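Local coordinates for concanavalin A-like lectin protein kinase family protein (Theobroma cacao, PDB 6CTH), which probably transfers the gamma-phosphate of ATP to serine or threonine side chains of proteins through its lectin-receptor-type kinase domain, at residues 257-260 and 261-265; 284-288 and 289-293; 67-71 and 72-76. All coordinates share one frame; numbering follows the deposited sequence. Where two conformers were deposited one is given.

Interaction 1. Residues 257-260 and 261-265; sequences KQLE and CLVMV
Two i to i+4 side-chain pairs, Leu259 with Val263 and Glu260 with Met264, lie along the first part of helix 256-269 in the helical lobe of the kinase. Four consecutive backbone bonds of the i+4 to i type set their spacing. Cys261 N reaches Lys257 O over 3.1 Å, Leu262 N reaches Gln258 O over 2.8 Å, and Val263 N and Met264 N meet Leu259 O and Glu260 O at 2.9 Å each. The first is the least straight, with 149° at the hydrogen against 168° for Met264.

Leu259 and Val263 lie side by side and point the same way, so methyl meets methyl: CD1 of the leucine is 3.9 Å from CG2 of the valine. That valine branch stands beside its own backbone N, which also brings CG2 within 3.4 Å of Leu259 O. Glu260 and Met264 run alongside each other in the same manner. Here the aliphatic shaft of the glutamate does the touching, with CG 3.9 Å from Met264 SD, while the bend of the methionine at its last torsion (chi3 88°) turns the terminal methyl off the line of its chain.

Different faces of the helix serve different neighbours. Leu262 packs on Trp112 and Val119 of helix 112-132, whose Trp112 NE1 also bonds Gln258 OE1; Val263 and Met264 meet Val233 and Tyr237 of helix 229-238; Cys261 and Val265 pack on Val286 of helix 280-287. Regular bonding inside and apolar cover on several sides are typical of a helix packed into the C-terminal lobe of the protein kinase fold, where this one corresponds to helix H.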
ATOM      1  N   LYS A 257      23.419   3.950   5.845  1.00 50.00           N
ATOM      2  CA  LYS A 257      23.569   2.665   5.187  1.00 50.47           C
ATOM      3  C   LYS A 257      22.175   2.081   4.788  1.00 47.89           C
ATOM      4  O   LYS A 257      22.005   1.551   3.692  1.00 46.29           O
ATOM      5  CB  LYS A 257      24.276   1.749   6.162  1.00 52.59           C
ATOM      6  CG  LYS A 257      24.645   0.395   5.640  1.00 55.37           C
ATOM      7  CD  LYS A 257      25.133  -0.487   6.798  1.00 57.18           C
ATOM      8  CE  LYS A 257      25.221  -1.942   6.382  1.00 59.09           C
ATOM      9  NZ  LYS A 257      26.091  -2.083   5.170  1.00 60.85           N
ATOM     10  N   GLN A 258      21.210   2.200   5.694  1.00 45.62           N
ATOM     11  CA  GLN A 258      19.828   1.735   5.454  1.00 44.84           C
ATOM     12  C   GLN A 258      19.137   2.657   4.481  1.00 43.70           C
ATOM     13  O   GLN A 258      18.356   2.212   3.656  1.00 42.73           O
ATOM     14  CB  GLN A 258      19.029   1.626   6.762  1.00 44.59           C
ATOM     15  CG  GLN A 258      19.451   0.469   7.660  1.00 46.05           C
ATOM     16  CD  GLN A 258      18.678   0.383   8.965  1.00 45.79           C
ATOM     17  OE1 GLN A 258      17.943   1.285   9.348  1.00 46.71           O
ATOM     18  NE2 GLN A 258      18.854  -0.715   9.660  1.00 45.84           N
ATOM     19  N   LEU A 259      19.450   3.954   4.518  1.00 44.51           N
ATOM     20  CA  LEU A 259      18.832   4.879   3.580  1.00 42.90           C
ATOM     21  C   LEU A 259      19.287   4.574   2.176  1.00 42.41           C
ATOM     22  O   LEU A 259      18.480   4.551   1.259  1.00 40.79           O
ATOM     23  CB  LEU A 259      19.154   6.351   3.900  1.00 44.51           C
ATOM     24  CG  LEU A 259      18.707   7.364   2.849  1.00 43.76           C
ATOM     25  CD1 LEU A 259      17.198   7.389   2.618  1.00 43.35           C
ATOM     26  CD2 LEU A 259      19.200   8.737   3.280  1.00 45.24           C
ATOM     27  N   GLU A 260      20.596   4.364   2.004  1.00 42.76           N
ATOM     28  CA  GLU A 260      21.130   4.006   0.721  1.00 43.46           C
ATOM     29  C   GLU A 260      20.466   2.753   0.202  1.00 42.25           C
ATOM     30  O   GLU A 260      20.112   2.655  -0.973  1.00 41.39           O
ATOM     31  CB  GLU A 260      22.656   3.748   0.827  1.00 46.62           C
ATOM     32  CG  GLU A 260      23.317   3.389  -0.484  1.00 48.59           C
ATOM     33  CD  GLU A 260      24.835   3.258  -0.334  1.00 51.09           C
ATOM     34  OE1 GLU A 260      25.272   2.418   0.469  1.00 52.23           O
ATOM     35  OE2 GLU A 260      25.531   4.049  -0.978  1.00 55.43           O
ATOM     36  N   CYS A 261      20.339   1.784   1.091  1.00 40.71           N
ATOM     37  CA  CYS A 261      19.802   0.497   0.712  1.00 40.28           C
ATOM     38  C   CYS A 261      18.360   0.641   0.268  1.00 38.97           C
ATOM     39  O   CYS A 261      17.979   0.093  -0.757  1.00 38.89           O
ATOM     40  CB  CYS A 261      19.899  -0.455   1.873  1.00 40.41           C
ATOM     41  SG  CYS A 261      19.446  -2.127   1.385  1.00 40.75           S
ATOM     42  N   LEU A 262      17.591   1.390   1.041  1.00 38.56           N
ATOM     43  CA  LEU A 262      16.180   1.652   0.721  1.00 37.89           C
ATOM     44  C   LEU A 262      16.032   2.346  -0.603  1.00 37.56           C
ATOM     45  O   LEU A 262      15.206   1.951  -1.407  1.00 37.32           O
ATOM     46  CB  LEU A 262      15.480   2.431   1.838  1.00 37.49           C
ATOM     47  CG  LEU A 262      13.966   2.656   1.666  1.00 36.92           C
ATOM     48  CD1 LEU A 262      13.216   1.353   1.475  1.00 37.69           C
ATOM     49  CD2 LEU A 262      13.379   3.375   2.870  1.00 36.68           C
ATOM     50  N   VAL A 263      16.844   3.379  -0.855  1.00 37.28           N
ATOM     51  CA  VAL A 263      16.760   4.091  -2.121  1.00 36.89           C
ATOM     52  C   VAL A 263      17.133   3.213  -3.291  1.00 37.12           C
ATOM     53  O   VAL A 263      16.448   3.221  -4.291  1.00 36.09           O
ATOM     54  CB  VAL A 263      17.636   5.383  -2.097  1.00 37.63           C
ATOM     55  CG1 VAL A 263      17.789   5.978  -3.480  1.00 38.33           C
ATOM     56  CG2 VAL A 263      17.013   6.415  -1.174  1.00 37.22           C
ATOM     57  N   MET A 264      18.237   2.471  -3.195  1.00 38.34           N
ATOM     58  CA  MET A 264      18.641   1.645  -4.320  1.00 39.90           C
ATOM     59  C   MET A 264      17.654   0.497  -4.588  1.00 37.84           C
ATOM     60  O   MET A 264      17.383   0.161  -5.742  1.00 37.68           O
ATOM     61  CB  MET A 264      20.116   1.164  -4.192  1.00 42.96           C
ATOM     62  CG  MET A 264      21.156   2.282  -4.488  1.00 46.11           C
ATOM     63  SD  MET A 264      22.724   1.599  -3.931  1.00 55.16           S
ATOM     64  CE  MET A 264      23.191   0.774  -5.449  1.00 54.19           C
ATOM     65  N   VAL A 265      17.115  -0.105  -3.534  1.00 37.48           N
ATOM     66  CA  VAL A 265      16.042  -1.106  -3.670  1.00 36.33           C
ATOM     67  C   VAL A 265      14.823  -0.463  -4.335  1.00 34.66           C
ATOM     68  O   VAL A 265      14.255  -1.031  -5.248  1.00 34.39           O
ATOM     69  CB  VAL A 265      15.684  -1.697  -2.288  1.00 36.48           C
ATOM     70  CG1 VAL A 265      14.316  -2.355  -2.274  1.00 36.98           C
ATOM     71  CG2 VAL A 265      16.798  -2.648  -1.843  1.00 37.40           C
TER

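Interaction 2. Residues 284-288 and 289-293; sequences IQVLN and FEAPL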
ATOM      1  N   ILE A 284      13.991  -8.559  -0.169  1.00 32.28           N
ATOM      2  CA  ILE A 284      14.102  -8.754   1.263  1.00 33.25           C
ATOM      3  C   ILE A 284      15.544  -9.102   1.664  1.00 34.51           C
ATOM      4  O   ILE A 284      16.029  -8.575   2.682  1.00 34.23           O
ATOM      5  CB  ILE A 284      13.119  -9.828   1.783  1.00 33.14           C
ATOM      6  CG1 ILE A 284      11.683  -9.336   1.636  1.00 32.15           C
ATOM      7  CG2 ILE A 284      13.400 -10.223   3.241  1.00 33.79           C
ATOM      8  CD1 ILE A 284      10.627 -10.415   1.670  1.00 32.21           C
ATOM      9  N   GLN A 285      16.209  -9.927   0.858  1.00 36.48           N
ATOM     10  CA  GLN A 285      17.613 -10.291   1.095  1.00 39.70           C
ATOM     11  C   GLN A 285      18.493  -9.012   1.111  1.00 39.59           C
ATOM     12  O   GLN A 285      19.335  -8.838   2.000  1.00 40.52           O
ATOM     13  CB  GLN A 285      18.146 -11.256  -0.001  1.00 42.50           C
ATOM     14  CG  GLN A 285      17.500 -12.630  -0.126  1.00 45.33           C
ATOM     15  CD  GLN A 285      17.794 -13.315  -1.518  1.00 50.64           C
ATOM     16  OE1 GLN A 285      17.016 -14.143  -2.023  1.00 54.24           O
ATOM     17  NE2 GLN A 285      18.951 -12.954  -2.135  1.00 54.71           N
ATOM     18  N   VAL A 286      18.275  -8.106   0.147  1.00 38.39           N
ATOM     19  CA  VAL A 286      19.064  -6.874   0.056  1.00 38.22           C
ATOM     20  C   VAL A 286      18.795  -5.928   1.229  1.00 38.41           C
ATOM     21  O   VAL A 286      19.740  -5.344   1.792  1.00 38.71           O
ATOM     22  CB  VAL A 286      18.870  -6.180  -1.294  1.00 38.25           C
ATOM     23  CG1 VAL A 286      19.574  -4.827  -1.337  1.00 38.84           C
ATOM     24  CG2 VAL A 286      19.375  -7.077  -2.408  1.00 38.99           C
ATOM     25  N   LEU A 287      17.513  -5.731   1.571  1.00 37.20           N
ATOM     26  CA  LEU A 287      17.137  -4.927   2.731  1.00 37.84           C
ATOM     27  C   LEU A 287      17.751  -5.410   4.051  1.00 39.47           C
ATOM     28  O   LEU A 287      18.017  -4.574   4.950  1.00 40.29           O
ATOM     29  CB  LEU A 287      15.584  -4.869   2.896  1.00 36.99           C
ATOM     30  CG  LEU A 287      14.917  -4.023   1.803  1.00 36.64           C
ATOM     31  CD1 LEU A 287      13.420  -4.198   1.888  1.00 35.68           C
ATOM     32  CD2 LEU A 287      15.308  -2.534   1.777  1.00 37.19           C
ATOM     33  N   ASN A 288      17.954  -6.727   4.170  1.00 40.18           N
ATOM     34  CA  ASN A 288      18.584  -7.329   5.357  1.00 41.79           C
ATOM     35  C   ASN A 288      20.078  -7.528   5.200  1.00 42.58           C
ATOM     36  O   ASN A 288      20.690  -8.233   6.015  1.00 47.12           O
ATOM     37  CB  ASN A 288      17.905  -8.658   5.694  1.00 42.47           C
ATOM     38  CG  ASN A 288      16.492  -8.462   6.165  1.00 43.25           C
ATOM     39  OD1 ASN A 288      15.537  -8.571   5.392  1.00 45.08           O
ATOM     40  ND2 ASN A 288      16.347  -8.075   7.412  1.00 44.95           N
ATOM     41  N   PHE A 289      20.666  -6.975   4.143  1.00 43.44           N
ATOM     42  CA  PHE A 289      22.107  -7.005   3.922  1.00 45.09           C
ATOM     43  C   PHE A 289      22.637  -8.437   3.871  1.00 47.44           C
ATOM     44  O   PHE A 289      23.770  -8.700   4.300  1.00 48.40           O
ATOM     45  CB  PHE A 289      22.815  -6.177   4.999  1.00 46.67           C
ATOM     46  CG  PHE A 289      22.372  -4.743   5.039  1.00 47.26           C
ATOM     47  CD1 PHE A 289      22.783  -3.854   4.047  1.00 48.42           C
ATOM     48  CD2 PHE A 289      21.546  -4.284   6.065  1.00 47.24           C
ATOM     49  CE1 PHE A 289      22.365  -2.522   4.070  1.00 48.41           C
ATOM     50  CE2 PHE A 289      21.121  -2.968   6.096  1.00 46.45           C
ATOM     51  CZ  PHE A 289      21.527  -2.090   5.098  1.00 47.75           C
ATOM     52  N   GLU A 290      21.826  -9.342   3.328  1.00 46.32           N
ATOM     53  CA  GLU A 290      22.199 -10.726   3.090  1.00 47.14           C
ATOM     54  C   GLU A 290      22.587 -10.955   1.625  1.00 47.99           C
ATOM     55  O   GLU A 290      23.008 -12.070   1.254  1.00 49.01           O
ATOM     56  CB  GLU A 290      21.044 -11.664   3.506  1.00 48.20           C
ATOM     57  CG  GLU A 290      20.694 -11.593   4.986  1.00 50.14           C
ATOM     58  CD  GLU A 290      19.540 -12.524   5.419  1.00 54.81           C
ATOM     59  OE1 GLU A 290      19.380 -13.648   4.882  1.00 60.83           O
ATOM     60  OE2 GLU A 290      18.793 -12.163   6.345  1.00 57.18           O
ATOM     61  N   ALA A 291      22.466  -9.933   0.787  1.00 45.41           N
ATOM     62  CA  ALA A 291      22.841 -10.020  -0.627  1.00 46.90           C
ATOM     63  C   ALA A 291      23.237  -8.660  -1.115  1.00 46.58           C
ATOM     64  O   ALA A 291      22.828  -7.669  -0.505  1.00 47.44           O
ATOM     65  CB  ALA A 291      21.704 -10.586  -1.477  1.00 45.61           C
ATOM     66  N   PRO A 292      23.997  -8.572  -2.229  1.00 48.28           N
ATOM     67  CA  PRO A 292      24.520  -7.247  -2.599  1.00 47.88           C
ATOM     68  C   PRO A 292      23.521  -6.227  -3.122  1.00 46.80           C
ATOM     69  O   PRO A 292      22.521  -6.602  -3.722  1.00 44.14           O
ATOM     70  CB  PRO A 292      25.506  -7.564  -3.738  1.00 50.19           C
ATOM     71  CG  PRO A 292      25.906  -8.961  -3.483  1.00 51.39           C
ATOM     72  CD  PRO A 292      24.629  -9.626  -3.042  1.00 49.66           C
ATOM     73  N   LEU A 293      23.874  -4.946  -2.977  1.00 46.24           N
ATOM     74  CA  LEU A 293      23.121  -3.851  -3.556  1.00 45.64           C
ATOM     75  C   LEU A 293      23.042  -4.067  -5.060  1.00 44.80           C
ATOM     76  O   LEU A 293      23.964  -4.618  -5.651  1.00 45.12           O
ATOM     77  CB  LEU A 293      23.764  -2.493  -3.248  1.00 47.18           C
ATOM     78  CG  LEU A 293      23.749  -2.077  -1.766  1.00 47.61           C
ATOM     79  CD1 LEU A 293      24.697  -0.922  -1.594  1.00 49.32           C
ATOM     80  CD2 LEU A 293      22.369  -1.698  -1.264  1.00 47.55           C
TER
HETATM   81  O   HOH W   1      22.486  -5.234   0.840  1.00 38.39           O
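Val286 and Phe289 have the most surface buried in this contact, in which the chain leaves helix 280-287 and folds back over its last turn. Phe289 has the positive phi (58°) of the C-prime residue in a Schellman motif, and both diagnostic bonds are present: Glu290 N to Gln285 O at 2.9 Å and Phe289 N to Val286 O at 3.0 Å. The second donor stands well above the carbonyl plane of Val286, with a C=O...N angle of 109°. Val286 O has a further partner, a water that donates to it over 2.9 Å and to Ala291 O over 2.8 Å, tying the helix end to the returning chain. The same carbonyl oxygen lies over one face of the Phe289 ring, displaced toward the rim.

The side chain of Val286 divides its contacts between its two methyls. CG2 comes within 3.4 Å of Pro292 O and also faces the methyl of Ala291, whereas CG1 meets Leu293 CD2 at 4.2 Å, the two side chains crossing at about a right angle. At Asn288, where helical geometry ends, it is the beta carbon that touches across the turn: CB is 3.7 Å from Glu290 OE2, brought alongside by the extended chain of the glutamate.

Beyond the turn, Val286 also packs on Cys261, Val265 and Trp268 of helix 256-269. Phe289 rests on Tyr116 of helix 112-132 and makes a cation-pi contact with Lys257, and Tyr116 OH bonds Leu287 O, so that the capped end is held between those two helices.

Interaction 3. Residues 67-71 and 72-76; sequences SRLRH and KNLVK
His71 and Leu74 close a type I beta turn, the backbone N of Leu74 reaching His71 O over 3.0 Å with the donor well above the carbonyl plane. The imidazole then bonds to the turn that its own residue opens: Asn73 N donates to His71 ND1 at 2.9 Å with 162° at the hydrogen, approaching the ring edge with a modest tilt from its plane. With chi1 at -170°, CG of His71 sits beside the carbonyl carbon, on the side where the chain runs on into the turn, and this brings ND1 to the amide. Since ND1 accepts, it should carry no proton in this state, consistent with a neutral ring protonated at NE2; the ammonium of Lys72 nearby would probably favour that form. The ring also meets the Asn73 side chain, CE1 lying 3.4 Å from OD1, with ring and amide planes 47° apart. OD1 is held by a hydrogen bond from Lys72 NZ at 2.7 Å, the lysine chain curling back at its end.

His-Lys-Asn matches the His-x-Asn motif of kinases, in the connection between helix 54-66 (helix C) and strand 77-83. Asn73 ND2 bonds Ala155 O, which joins this connection to the C-terminal lobe, and the His71 ring meets that of Tyr128.

Among the apolar side chains, CD1 of Leu74 is the shared contact, 3.9 Å from both Leu69 CB and His71 CB. The two leucines also touch Phe160, the phenylalanine of the DFG sequence. Two waters lie between the chain arms: one accepts from His71 N at 2.9 Å and neighbours Leu74 O, and the other lies 2.8 Å from both Leu69 O and Val75 O.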
ATOM      1  N   SER A  67     -10.452 -13.678   1.997  0.50 33.99           N
ATOM      2  CA  SER A  67     -10.827 -14.942   2.651  0.50 34.68           C
ATOM      3  C   SER A  67      -9.712 -15.988   2.588  0.50 34.11           C
ATOM      4  O   SER A  67      -9.608 -16.844   3.473  0.50 33.59           O
ATOM      5  CB  SER A  67     -12.138 -15.529   2.056  0.50 36.17           C
ATOM      6  OG  SER A  67     -11.923 -16.251   0.828  0.50 37.12           O
ATOM      7  N   ARG A  68      -8.886 -15.917   1.547  1.00 33.08           N
ATOM      8  CA  ARG A  68      -7.766 -16.826   1.346  1.00 33.50           C
ATOM      9  C   ARG A  68      -6.441 -16.416   1.977  1.00 31.54           C
ATOM     10  O   ARG A  68      -5.445 -17.104   1.733  1.00 30.62           O
ATOM     11  CB  ARG A  68      -7.469 -16.986  -0.148  1.00 35.57           C
ATOM     12  CG  ARG A  68      -8.620 -17.581  -0.878  1.00 38.52           C
ATOM     13  CD  ARG A  68      -8.382 -17.551  -2.334  1.00 41.18           C
ATOM     14  NE  ARG A  68      -9.607 -17.999  -2.978  1.00 44.18           N
ATOM     15  CZ  ARG A  68      -9.731 -19.044  -3.782  1.00 44.93           C
ATOM     16  NH1 ARG A  68      -8.696 -19.765  -4.133  1.00 43.88           N
ATOM     17  NH2 ARG A  68     -10.926 -19.281  -4.322  1.00 46.69           N
ATOM     18  N   LEU A  69      -6.406 -15.285   2.690  1.00 29.73           N
ATOM     19  CA  LEU A  69      -5.184 -14.718   3.197  1.00 29.10           C
ATOM     20  C   LEU A  69      -5.176 -14.571   4.709  1.00 28.25           C
ATOM     21  O   LEU A  69      -6.130 -14.080   5.280  1.00 27.64           O
ATOM     22  CB  LEU A  69      -5.004 -13.316   2.601  1.00 29.30           C
ATOM     23  CG  LEU A  69      -5.057 -13.193   1.077  1.00 29.92           C
ATOM     24  CD1 LEU A  69      -5.009 -11.717   0.680  1.00 30.11           C
ATOM     25  CD2 LEU A  69      -3.892 -13.945   0.487  1.00 30.29           C
ATOM     26  N   ARG A  70      -4.093 -15.006   5.343  1.00 28.01           N
ATOM     27  CA  ARG A  70      -3.884 -14.793   6.768  1.00 28.15           C
ATOM     28  C   ARG A  70      -2.398 -14.485   6.935  1.00 27.14           C
ATOM     29  O   ARG A  70      -1.574 -15.351   6.676  1.00 26.92           O
ATOM     30  CB  ARG A  70      -4.283 -16.019   7.576  1.00 29.38           C
ATOM     31  CG  ARG A  70      -5.734 -16.411   7.388  1.00 30.76           C
ATOM     32  CD  ARG A  70      -6.660 -15.458   8.113  1.00 32.73           C
ATOM     33  NE  ARG A  70      -8.004 -16.012   8.221  1.00 35.50           N
ATOM     34  CZ  ARG A  70      -8.884 -16.022   7.227  1.00 37.33           C
ATOM     35  NH1 ARG A  70      -8.569 -15.502   6.052  1.00 36.32           N
ATOM     36  NH2 ARG A  70     -10.082 -16.549   7.411  1.00 39.77           N
ATOM     37  N   HIS A  71      -2.049 -13.291   7.401  1.00 26.83           N
ATOM     38  CA  HIS A  71      -0.631 -12.949   7.535  1.00 26.45           C
ATOM     39  C   HIS A  71      -0.549 -11.760   8.475  1.00 26.74           C
ATOM     40  O   HIS A  71      -1.427 -10.863   8.432  1.00 26.30           O
ATOM     41  CB  HIS A  71       0.043 -12.681   6.158  1.00 26.87           C
ATOM     42  CG  HIS A  71       1.525 -12.546   6.188  1.00 26.56           C
ATOM     43  ND1 HIS A  71       2.176 -11.377   6.524  1.00 26.91           N
ATOM     44  CD2 HIS A  71       2.502 -13.435   5.882  1.00 26.52           C
ATOM     45  CE1 HIS A  71       3.491 -11.558   6.427  1.00 27.09           C
ATOM     46  NE2 HIS A  71       3.713 -12.787   5.998  1.00 26.68           N
ATOM     47  N   LYS A  72       0.530 -11.690   9.250  1.00 27.03           N
ATOM     48  CA  LYS A  72       0.718 -10.570  10.182  1.00 27.65           C
ATOM     49  C   LYS A  72       0.754  -9.207   9.465  1.00 27.50           C
ATOM     50  O   LYS A  72       0.418  -8.198  10.049  1.00 27.61           O
ATOM     51  CB  LYS A  72       1.948 -10.699  11.072  1.00 28.22           C
ATOM     52  CG  LYS A  72       3.245 -10.546  10.367  1.00 29.08           C
ATOM     53  CD  LYS A  72       4.462 -10.993  11.188  1.00 29.76           C
ATOM     54  CE  LYS A  72       5.669 -11.094  10.274  1.00 30.71           C
ATOM     55  NZ  LYS A  72       6.216  -9.814   9.743  1.00 31.78           N
ATOM     56  N   ASN A  73       1.156  -9.195   8.222  1.00 27.25           N
ATOM     57  CA  ASN A  73       1.262  -7.922   7.479  1.00 27.09           C
ATOM     58  C   ASN A  73       0.142  -7.765   6.446  1.00 27.22           C
ATOM     59  O   ASN A  73       0.289  -6.974   5.519  1.00 27.01           O
ATOM     60  CB  ASN A  73       2.622  -7.781   6.878  1.00 27.30           C
ATOM     61  CG  ASN A  73       3.731  -7.824   7.936  1.00 27.65           C
ATOM     62  OD1 ASN A  73       4.585  -8.709   7.909  1.00 27.99           O
ATOM     63  ND2 ASN A  73       3.674  -6.912   8.899  1.00 27.68           N
ATOM     64  N   LEU A  74      -0.970  -8.474   6.625  1.00 26.93           N
ATOM     65  CA  LEU A  74      -2.162  -8.272   5.820  1.00 27.75           C
ATOM     66  C   LEU A  74      -3.378  -7.942   6.655  1.00 27.86           C
ATOM     67  O   LEU A  74      -3.608  -8.566   7.713  1.00 27.48           O
ATOM     68  CB  LEU A  74      -2.455  -9.470   4.940  1.00 28.23           C
ATOM     69  CG  LEU A  74      -1.441  -9.803   3.864  1.00 28.90           C
ATOM     70  CD1 LEU A  74      -1.870 -11.067   3.159  1.00 29.46           C
ATOM     71  CD2 LEU A  74      -1.381  -8.678   2.843  1.00 29.73           C
ATOM     72  N   VAL A  75      -4.222  -7.013   6.166  1.00 27.71           N
ATOM     73  CA  VAL A  75      -5.459  -6.726   6.849  1.00 28.67           C
ATOM     74  C   VAL A  75      -6.404  -7.922   6.779  1.00 29.02           C
ATOM     75  O   VAL A  75      -6.520  -8.548   5.717  1.00 29.34           O
ATOM     76  CB  VAL A  75      -6.141  -5.504   6.167  1.00 28.85           C
ATOM     77  CG1 VAL A  75      -7.546  -5.304   6.692  1.00 29.84           C
ATOM     78  CG2 VAL A  75      -5.282  -4.282   6.365  1.00 29.22           C
ATOM     79  N   LYS A  76      -7.005  -8.285   7.919  1.00 30.27           N
ATOM     80  CA  LYS A  76      -8.015  -9.354   8.027  1.00 31.93           C
ATOM     81  C   LYS A  76      -9.446  -8.853   7.930  1.00 32.99           C
ATOM     82  O   LYS A  76      -9.770  -7.765   8.452  1.00 35.35           O
ATOM     83  CB  LYS A  76      -7.885 -10.167   9.388  1.00 32.93           C
TER
HETATM   84  O   HOH W   2      -6.049 -11.316   5.713  1.00 34.62           O
HETATM   85  O   HOH W   3      -4.250 -11.368   7.794  1.00 25.23           O

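Interactions 1 and 2 belong to successive helices of the C-terminal lobe and touch directly: Cys261 SG lies 3.3 Å from Val286 O, and Lys257 CE is 3.7 Å from Phe289 CE1. Both also lean on helix 112-132. Interaction 1 is largely buried, with regular helical bonds and apolar pairs, whereas interaction 2 is only partly buried and ends a helix through capping bonds and a bridging water. Interaction 3 stands apart, its centre about 28 Å from that of interaction 1 and 25 Å from that of interaction 2. Also largely buried, it adds a side-chain acceptor and waters to its backbone bond; the side chain of Leu74 is about 10 Å from the inhibitor, without touching it.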